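Local coordinates for protein prephenate dehydrogenase (Aquifex aeolicus, PDB 2G5C) that probably catalyses the NAD-dependent oxidative decarboxylation of prephenate to 4-hydroxyphenylpyruvate, a step of tyrosine biosynthesis, at residues 3-8 and 56-61; 64-69 and 84-89. One frame throughout, in Å; residues are numbered along the deposited sequence.

Contact 1 of 2, residues 3-8 and 56-61; sequences NVLIVG and AKVEDF. With NAD (nicotinamide-adenine-dinucleotide), chain E.
Leu5 meets the loop 56-61 with both of its methyl groups, and each takes a different partner. CD2 packs on Val58 CG1 at 3.5 Å, the tightest apolar approach of the contact, and the two side chains cross at about a right angle, so they touch methyl to methyl and do not run alongside. CD1 turns to Phe61 and reaches ring atom CD1 at 4.2 Å, coming in near the ring plane, at its edge. With chi1 at 175° Leu5 CG lies beside the carbonyl carbon, and chi2 of 66° then spreads the two methyls to different partners. Phe61 also stacks with the ring of Tyr30 from strand 28-32, and Pro63 touches both Leu5 and Val58; Leu5, Val58 and Phe61 are all buried.

The other end is looser. Asn3, partly exposed, faces the loop as well, but its amide carbon CG comes only to 3.5 Å of Phe61 O, while ND2 stays 3.9 Å from that oxygen and makes no hydrogen bond to it. Lys57, Glu59 and Asp60 are exposed and leave strand 3-7 untouched. Within the loop, backbone bonds run three residues back, as from Phe61 N to Val58 O at 2.7 Å.

Strand 3-7 belongs to the parallel part of the mixed sheet of a Rossmann-type nucleotide-binding domain and runs on into Gly8, whose CA lies 3.7 Å from NAD N3A. With no hydrogen bond crossing between strand and loop, the contact rests mainly on burial of apolar side chains, with Asn3 adding van der Waals contact to Phe61 O.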
loop_
_atom_site.group_PDB
_atom_site.type_symbol
_atom_site.label_atom_id
_atom_site.label_comp_id
_atom_site.label_asym_id
_atom_site.label_seq_id
_atom_site.Cartn_x
_atom_site.Cartn_y
_atom_site.Cartn_z
ATOM N N ASN A 3 -19.198 -10.138 35.371
ATOM C CA ASN A 3 -18.307 -11.275 35.166
ATOM C C ASN A 3 -17.999 -11.316 33.674
ATOM O O ASN A 3 -18.708 -11.957 32.897
ATOM C CB ASN A 3 -18.975 -12.583 35.587
ATOM C CG ASN A 3 -19.091 -12.715 37.089
ATOM O OD1 ASN A 3 -18.098 -12.608 37.807
ATOM N ND2 ASN A 3 -20.306 -12.956 37.575
ATOM N N VAL A 4 -16.947 -10.610 33.279
ATOM C CA VAL A 4 -16.550 -10.551 31.879
ATOM C C VAL A 4 -15.639 -11.712 31.507
ATOM O O VAL A 4 -14.655 -11.981 32.193
ATOM C CB VAL A 4 -15.807 -9.233 31.566
ATOM C CG1 VAL A 4 -15.315 -9.238 30.120
ATOM C CG2 VAL A 4 -16.721 -8.046 31.822
ATOM N N LEU A 5 -15.972 -12.395 30.416
ATOM C CA LEU A 5 -15.164 -13.513 29.949
ATOM C C LEU A 5 -14.538 -13.210 28.596
ATOM O O LEU A 5 -15.241 -12.970 27.614
ATOM C CB LEU A 5 -16.005 -14.783 29.819
ATOM C CG LEU A 5 -15.223 -15.958 29.217
ATOM C CD1 LEU A 5 -14.120 -16.381 30.174
ATOM C CD2 LEU A 5 -16.160 -17.121 28.929
ATOM N N ILE A 6 -13.213 -13.225 28.554
ATOM C CA ILE A 6 -12.489 -12.988 27.315
ATOM C C ILE A 6 -12.166 -14.360 26.730
ATOM O O ILE A 6 -11.408 -15.122 27.329
ATOM C CB ILE A 6 -11.151 -12.253 27.562
ATOM C CG1 ILE A 6 -11.401 -10.874 28.181
ATOM C CG2 ILE A 6 -10.366 -12.158 26.252
ATOM C CD1 ILE A 6 -12.172 -9.909 27.303
ATOM N N VAL A 7 -12.757 -14.687 25.586
ATOM C CA VAL A 7 -12.477 -15.966 24.934
ATOM C C VAL A 7 -11.419 -15.693 23.876
ATOM O O VAL A 7 -11.677 -15.003 22.887
ATOM C CB VAL A 7 -13.732 -16.565 24.267
ATOM C CG1 VAL A 7 -13.332 -17.713 23.352
ATOM C CG2 VAL A 7 -14.702 -17.074 25.342
ATOM N N GLY A 8 -10.227 -16.244 24.088
ATOM C CA GLY A 8 -9.126 -16.008 23.174
ATOM C C GLY A 8 -8.388 -14.799 23.728
ATOM O O GLY A 8 -8.686 -13.656 23.372
ATOM N N ALA A 56 -14.884 -26.184 30.053
ATOM C CA ALA A 56 -15.847 -26.603 31.069
ATOM C C ALA A 56 -15.728 -25.752 32.331
ATOM O O ALA A 56 -16.734 -25.377 32.932
ATOM C CB ALA A 56 -15.641 -28.079 31.407
ATOM N N LYS A 57 -14.492 -25.448 32.717
ATOM C CA LYS A 57 -14.209 -24.648 33.906
ATOM C C LYS A 57 -14.916 -23.297 33.918
ATOM O O LYS A 57 -15.238 -22.768 34.981
ATOM C CB LYS A 57 -12.702 -24.407 34.031
ATOM C CG LYS A 57 -12.029 -25.083 35.212
ATOM C CD LYS A 57 -11.908 -26.581 35.009
ATOM C CE LYS A 57 -10.991 -27.199 36.058
ATOM N NZ LYS A 57 -9.616 -26.609 36.012
ATOM N N VAL A 58 -15.143 -22.736 32.734
ATOM C CA VAL A 58 -15.791 -21.435 32.612
ATOM C C VAL A 58 -17.008 -21.246 33.516
ATOM O O VAL A 58 -17.242 -20.139 34.019
ATOM C CB VAL A 58 -16.212 -21.162 31.148
ATOM C CG1 VAL A 58 -16.904 -19.815 31.052
ATOM C CG2 VAL A 58 -14.985 -21.195 30.239
ATOM N N GLU A 59 -17.780 -22.311 33.727
ATOM C CA GLU A 59 -18.971 -22.207 34.571
ATOM C C GLU A 59 -18.640 -21.692 35.969
ATOM O O GLU A 59 -19.495 -21.112 36.634
ATOM C CB GLU A 59 -19.696 -23.554 34.678
ATOM C CG GLU A 59 -19.116 -24.522 35.696
ATOM C CD GLU A 59 -20.016 -25.728 35.916
ATOM O OE1 GLU A 59 -21.250 -25.538 36.031
ATOM O OE2 GLU A 59 -19.497 -26.860 35.984
ATOM N N ASP A 60 -17.401 -21.892 36.415
ATOM C CA ASP A 60 -16.998 -21.416 37.736
ATOM C C ASP A 60 -16.930 -19.897 37.743
ATOM O O ASP A 60 -17.035 -19.265 38.794
ATOM C CB ASP A 60 -15.635 -21.997 38.125
ATOM C CG ASP A 60 -15.701 -23.477 38.453
ATOM O OD1 ASP A 60 -14.635 -24.123 38.505
ATOM O OD2 ASP A 60 -16.817 -23.996 38.665
ATOM N N PHE A 61 -16.763 -19.318 36.558
ATOM C CA PHE A 61 -16.680 -17.869 36.399
ATOM C C PHE A 61 -18.072 -17.279 36.203
ATOM O O PHE A 61 -18.260 -16.068 36.337
ATOM C CB PHE A 61 -15.834 -17.508 35.172
ATOM C CG PHE A 61 -14.445 -18.088 35.178
ATOM C CD1 PHE A 61 -13.694 -18.115 34.003
ATOM C CD2 PHE A 61 -13.874 -18.582 36.346
ATOM C CE1 PHE A 61 -12.397 -18.622 33.986
ATOM C CE2 PHE A 61 -12.574 -19.094 36.341
ATOM C CZ PHE A 61 -11.836 -19.112 35.156
HETATM P PA NAD E . -4.048 -13.585 18.471
HETATM O O1A NAD E . -3.263 -12.510 19.099
HETATM O O2A NAD E . -3.260 -14.640 17.725
HETATM O O5B NAD E . -4.936 -14.227 19.627
HETATM C C5B NAD E . -5.790 -15.296 19.339
HETATM C C4B NAD E . -5.963 -16.139 20.589
HETATM O O4B NAD E . -6.795 -17.198 20.197
HETATM C C3B NAD E . -4.647 -16.793 21.070
HETATM O O3B NAD E . -4.308 -16.409 22.397
HETATM C C2B NAD E . -4.921 -18.288 20.890
HETATM O O2B NAD E . -4.264 -19.153 21.793
HETATM C C1B NAD E . -6.427 -18.281 20.997
HETATM N N9A NAD E . -7.190 -19.447 20.518
HETATM C C8A NAD E . -7.019 -20.194 19.376
HETATM N N7A NAD E . -7.952 -21.161 19.351
HETATM C C5A NAD E . -8.722 -21.048 20.456
HETATM C C6A NAD E . -9.824 -21.753 20.963
HETATM N N6A NAD E . -10.330 -22.785 20.311
HETATM N N1A NAD E . -10.399 -21.360 22.173
HETATM C C2A NAD E . -9.887 -20.274 22.884
HETATM N N3A NAD E . -8.797 -19.570 22.390
HETATM C C4A NAD E . -8.238 -19.962 21.198
HETATM O O3 NAD E . -5.169 -12.986 17.441
HETATM P PN NAD E . -5.825 -11.521 17.507
HETATM O O1N NAD E . -5.953 -11.128 18.923
HETATM O O2N NAD E . -5.012 -10.622 16.644
HETATM O O5D NAD E . -7.284 -11.612 16.822
HETATM C C5D NAD E . -8.318 -12.396 17.386
HETATM C C4D NAD E . -9.660 -12.241 16.637
HETATM O O4D NAD E . -9.909 -10.870 16.371
HETATM C C3D NAD E . -9.837 -12.968 15.297
HETATM O O3D NAD E . -11.078 -13.677 15.325
HETATM C C2D NAD E . -9.842 -11.885 14.229
HETATM O O2D NAD E . -10.697 -12.189 13.130
HETATM C C1D NAD E . -10.253 -10.645 15.019
HETATM N N1N NAD E . -9.647 -9.344 14.595
HETATM C C2N NAD E . -8.260 -9.264 14.493
HETATM C C3N NAD E . -7.658 -8.062 14.099
HETATM C C7N NAD E . -6.162 -7.993 13.996
HETATM O O7N NAD E . -5.607 -6.805 13.608
HETATM N N7N NAD E . -5.364 -9.012 14.259
HETATM C C4N NAD E . -8.484 -6.940 13.808
HETATM C C5N NAD E . -9.890 -7.034 13.915
HETATM C C6N NAD E . -10.463 -8.254 14.313
#

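Contact 2 of 2, residues 64-69 and 84-89; sequences DFVMLS and YILSED. With NAD (nicotinamide-adenine-dinucleotide), chain E.
Val66 and Leu86 supply the side-chain contact between strand 65-68 and the turn that follows helix 72-85. Leu86 can be traced outward from its backbone. CB leaves the chain in the direction of the strand, and CG stands anti to the carbonyl carbon (chi1 -58°); neither CB nor CG has an atom of the strand within 4.2 Å. The branch ends do the touching: CD1 lies 4.1 Å from Val66 CG2 and CD2 lies 4.2 Å from the same methyl, which therefore sits against both tips of the fork. These are ordinary van der Waals separations, and both residues are buried. Val92 of strand 91-94 touches Val66 and Leu86 alike, while Pro63 adds to the cover of Leu86.

The contact lies at the helix-to-strand connection of a beta-alpha-beta unit: strand 65-68, helix 72-85 and strand 91-94, with the two strands parallel neighbours in the Rossmann-type sheet. The chain turns back from helix to strand through Ser87-Asp89, where Asp89 N donates to Ser87 OG at 3.3 Å with an N-H...O angle of 143°, forming an ST turn.

Toward the exposed Asp89 the nearest pair is two carbonyl oxygens, Asp64 O and Asp89 O, 4.4 Å apart and not bonded to each other. The carboxylate of Asp64 is engaged by Asn3 N through OD2. At the far end of the strand segment, Ser69 O comes within 3.1 Å of NAD C5D.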
loop_
_atom_site.group_PDB
_atom_site.type_symbol
_atom_site.label_atom_id
_atom_site.label_comp_id
_atom_site.label_asym_id
_atom_site.label_seq_id
_atom_site.Cartn_x
_atom_site.Cartn_y
_atom_site.Cartn_z
ATOM N N ASP A 64 -21.436 -13.311 32.451
ATOM C CA ASP A 64 -22.687 -12.786 31.921
ATOM C C ASP A 64 -22.431 -11.900 30.702
ATOM O O ASP A 64 -23.364 -11.416 30.060
ATOM C CB ASP A 64 -23.449 -12.017 33.004
ATOM C CG ASP A 64 -22.575 -11.045 33.765
ATOM O OD1 ASP A 64 -23.068 -10.479 34.764
ATOM O OD2 ASP A 64 -21.405 -10.846 33.375
ATOM N N PHE A 65 -21.154 -11.703 30.387
ATOM C CA PHE A 65 -20.748 -10.899 29.238
ATOM C C PHE A 65 -19.544 -11.600 28.610
ATOM O O PHE A 65 -18.492 -11.697 29.226
ATOM C CB PHE A 65 -20.355 -9.489 29.686
ATOM C CG PHE A 65 -20.205 -8.517 28.555
ATOM C CD1 PHE A 65 -21.318 -7.880 28.018
ATOM C CD2 PHE A 65 -18.953 -8.262 28.001
ATOM C CE1 PHE A 65 -21.189 -7.002 26.942
ATOM C CE2 PHE A 65 -18.812 -7.387 26.923
ATOM C CZ PHE A 65 -19.931 -6.756 26.393
ATOM N N VAL A 66 -19.703 -12.092 27.388
ATOM C CA VAL A 66 -18.626 -12.805 26.718
ATOM C C VAL A 66 -18.166 -12.142 25.419
ATOM O O VAL A 66 -18.980 -11.765 24.579
ATOM C CB VAL A 66 -19.055 -14.259 26.422
ATOM C CG1 VAL A 66 -17.906 -15.034 25.799
ATOM C CG2 VAL A 66 -19.516 -14.930 27.714
HETATM N N MSE A 67 -16.850 -12.007 25.265
HETATM C CA MSE A 67 -16.273 -11.401 24.066
HETATM C C MSE A 67 -15.413 -12.415 23.322
HETATM O O MSE A 67 -14.283 -12.692 23.719
HETATM C CB MSE A 67 -15.417 -10.184 24.436
HETATM C CG MSE A 67 -14.706 -9.524 23.242
HETATM SE SE MSE A 67 -15.922 -8.665 22.004
HETATM C CE MSE A 67 -16.366 -7.127 23.082
ATOM N N LEU A 68 -15.963 -12.973 22.248
ATOM C CA LEU A 68 -15.246 -13.945 21.439
ATOM C C LEU A 68 -14.110 -13.214 20.723
ATOM O O LEU A 68 -14.343 -12.351 19.865
ATOM C CB LEU A 68 -16.201 -14.596 20.437
ATOM C CG LEU A 68 -17.377 -15.338 21.088
ATOM C CD1 LEU A 68 -18.294 -15.882 20.012
ATOM C CD2 LEU A 68 -16.859 -16.469 21.964
ATOM N N SER A 69 -12.883 -13.564 21.092
ATOM C CA SER A 69 -11.700 -12.926 20.537
ATOM C C SER A 69 -10.682 -13.941 20.046
ATOM O O SER A 69 -9.488 -13.656 19.974
ATOM C CB SER A 69 -11.074 -12.032 21.603
ATOM O OG SER A 69 -12.075 -11.238 22.218
ATOM N N TYR A 84 -24.732 -24.441 26.648
ATOM C CA TYR A 84 -25.210 -25.169 27.820
ATOM C C TYR A 84 -24.449 -24.837 29.102
ATOM O O TYR A 84 -24.755 -25.366 30.170
ATOM C CB TYR A 84 -25.185 -26.679 27.559
ATOM C CG TYR A 84 -23.885 -27.213 27.012
ATOM C CD1 TYR A 84 -22.720 -27.194 27.779
ATOM C CD2 TYR A 84 -23.824 -27.765 25.732
ATOM C CE1 TYR A 84 -21.521 -27.715 27.285
ATOM C CE2 TYR A 84 -22.632 -28.289 25.227
ATOM C CZ TYR A 84 -21.487 -28.262 26.009
ATOM O OH TYR A 84 -20.310 -28.787 25.522
ATOM N N ILE A 85 -23.463 -23.955 28.996
ATOM C CA ILE A 85 -22.680 -23.546 30.157
ATOM C C ILE A 85 -23.200 -22.200 30.651
ATOM O O ILE A 85 -23.393 -21.993 31.847
ATOM C CB ILE A 85 -21.188 -23.390 29.799
ATOM C CG1 ILE A 85 -20.620 -24.733 29.341
ATOM C CG2 ILE A 85 -20.414 -22.862 30.996
ATOM C CD1 ILE A 85 -19.242 -24.627 28.730
ATOM N N LEU A 86 -23.434 -21.289 29.715
ATOM C CA LEU A 86 -23.915 -19.956 30.058
ATOM C C LEU A 86 -25.398 -19.959 30.383
ATOM O O LEU A 86 -26.161 -20.747 29.826
ATOM C CB LEU A 86 -23.673 -18.989 28.891
ATOM C CG LEU A 86 -22.237 -18.812 28.395
ATOM C CD1 LEU A 86 -22.222 -17.940 27.133
ATOM C CD2 LEU A 86 -21.401 -18.191 29.499
ATOM N N SER A 87 -25.803 -19.073 31.282
ATOM C CA SER A 87 -27.210 -18.964 31.629
ATOM C C SER A 87 -27.834 -18.153 30.499
ATOM O O SER A 87 -27.126 -17.445 29.777
ATOM C CB SER A 87 -27.385 -18.223 32.954
ATOM O OG SER A 87 -27.107 -16.844 32.804
ATOM N N GLU A 88 -29.150 -18.259 30.343
ATOM C CA GLU A 88 -29.861 -17.535 29.294
ATOM C C GLU A 88 -29.797 -16.024 29.523
ATOM O O GLU A 88 -30.220 -15.239 28.680
ATOM C CB GLU A 88 -31.328 -17.976 29.256
ATOM C CG GLU A 88 -31.541 -19.477 29.133
ATOM C CD GLU A 88 -30.935 -20.062 27.871
ATOM O OE1 GLU A 88 -31.245 -19.564 26.766
ATOM O OE2 GLU A 88 -30.149 -21.028 27.984
ATOM N N ASP A 89 -29.257 -15.627 30.668
ATOM C CA ASP A 89 -29.144 -14.220 31.034
ATOM C C ASP A 89 -27.840 -13.587 30.524
ATOM O O ASP A 89 -27.654 -12.370 30.599
ATOM C CB ASP A 89 -29.244 -14.112 32.564
ATOM C CG ASP A 89 -29.171 -12.681 33.071
ATOM O OD1 ASP A 89 -29.414 -11.739 32.283
ATOM O OD2 ASP A 89 -28.886 -12.503 34.277
HETATM P PA NAD E . -4.048 -13.585 18.471
HETATM O O1A NAD E . -3.263 -12.510 19.099
HETATM O O2A NAD E . -3.260 -14.640 17.725
HETATM O O5B NAD E . -4.936 -14.227 19.627
HETATM C C5B NAD E . -5.790 -15.296 19.339
HETATM C C4B NAD E . -5.963 -16.139 20.589
HETATM O O4B NAD E . -6.795 -17.198 20.197
HETATM C C3B NAD E . -4.647 -16.793 21.070
HETATM O O3B NAD E . -4.308 -16.409 22.397
HETATM C C2B NAD E . -4.921 -18.288 20.890
HETATM O O2B NAD E . -4.264 -19.153 21.793
HETATM C C1B NAD E . -6.427 -18.281 20.997
HETATM N N9A NAD E . -7.190 -19.447 20.518
HETATM C C8A NAD E . -7.019 -20.194 19.376
HETATM N N7A NAD E . -7.952 -21.161 19.351
HETATM C C5A NAD E . -8.722 -21.048 20.456
HETATM C C6A NAD E . -9.824 -21.753 20.963
HETATM N N6A NAD E . -10.330 -22.785 20.311
HETATM N N1A NAD E . -10.399 -21.360 22.173
HETATM C C2A NAD E . -9.887 -20.274 22.884
HETATM N N3A NAD E . -8.797 -19.570 22.390
HETATM C C4A NAD E . -8.238 -19.962 21.198
HETATM O O3 NAD E . -5.169 -12.986 17.441
HETATM P PN NAD E . -5.825 -11.521 17.507
HETATM O O1N NAD E . -5.953 -11.128 18.923
HETATM O O2N NAD E . -5.012 -10.622 16.644
HETATM O O5D NAD E . -7.284 -11.612 16.822
HETATM C C5D NAD E . -8.318 -12.396 17.386
HETATM C C4D NAD E . -9.660 -12.241 16.637
HETATM O O4D NAD E . -9.909 -10.870 16.371
HETATM C C3D NAD E . -9.837 -12.968 15.297
HETATM O O3D NAD E . -11.078 -13.677 15.325
HETATM C C2D NAD E . -9.842 -11.885 14.229
HETATM O O2D NAD E . -10.697 -12.189 13.130
HETATM C C1D NAD E . -10.253 -10.645 15.019
HETATM N N1N NAD E . -9.647 -9.344 14.595
HETATM C C2N NAD E . -8.260 -9.264 14.493
HETATM C C3N NAD E . -7.658 -8.062 14.099
HETATM C C7N NAD E . -6.162 -7.993 13.996
HETATM O O7N NAD E . -5.607 -6.805 13.608
HETATM N N7N NAD E . -5.364 -9.012 14.259
HETATM C C4N NAD E . -8.484 -6.940 13.808
HETATM C C5N NAD E . -9.890 -7.034 13.915
HETATM C C6N NAD E . -10.463 -8.254 14.313
#

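Overall arrangement
Contact 1 closes before contact 2 opens along the chain, and their centres lie about 8 Å apart on the same side of the chain's centre. They share one sheet, in which strands 3-7 and 65-68 are parallel neighbours: Leu5 N lies 2.9 Å from Phe65 O, a probable hydrogen bond. Side chains join them too, Val66 touching both Leu5 and Val7, and Glu59 CB packing on Ile85 CG2 at 3.8 Å. In both contacts a strand is covered near its start by a segment leading into a later strand, whereas its far end leads to NAD. Gly8 and Ser69, which follow the ends of these neighbouring strands, both lie beside the cofactor.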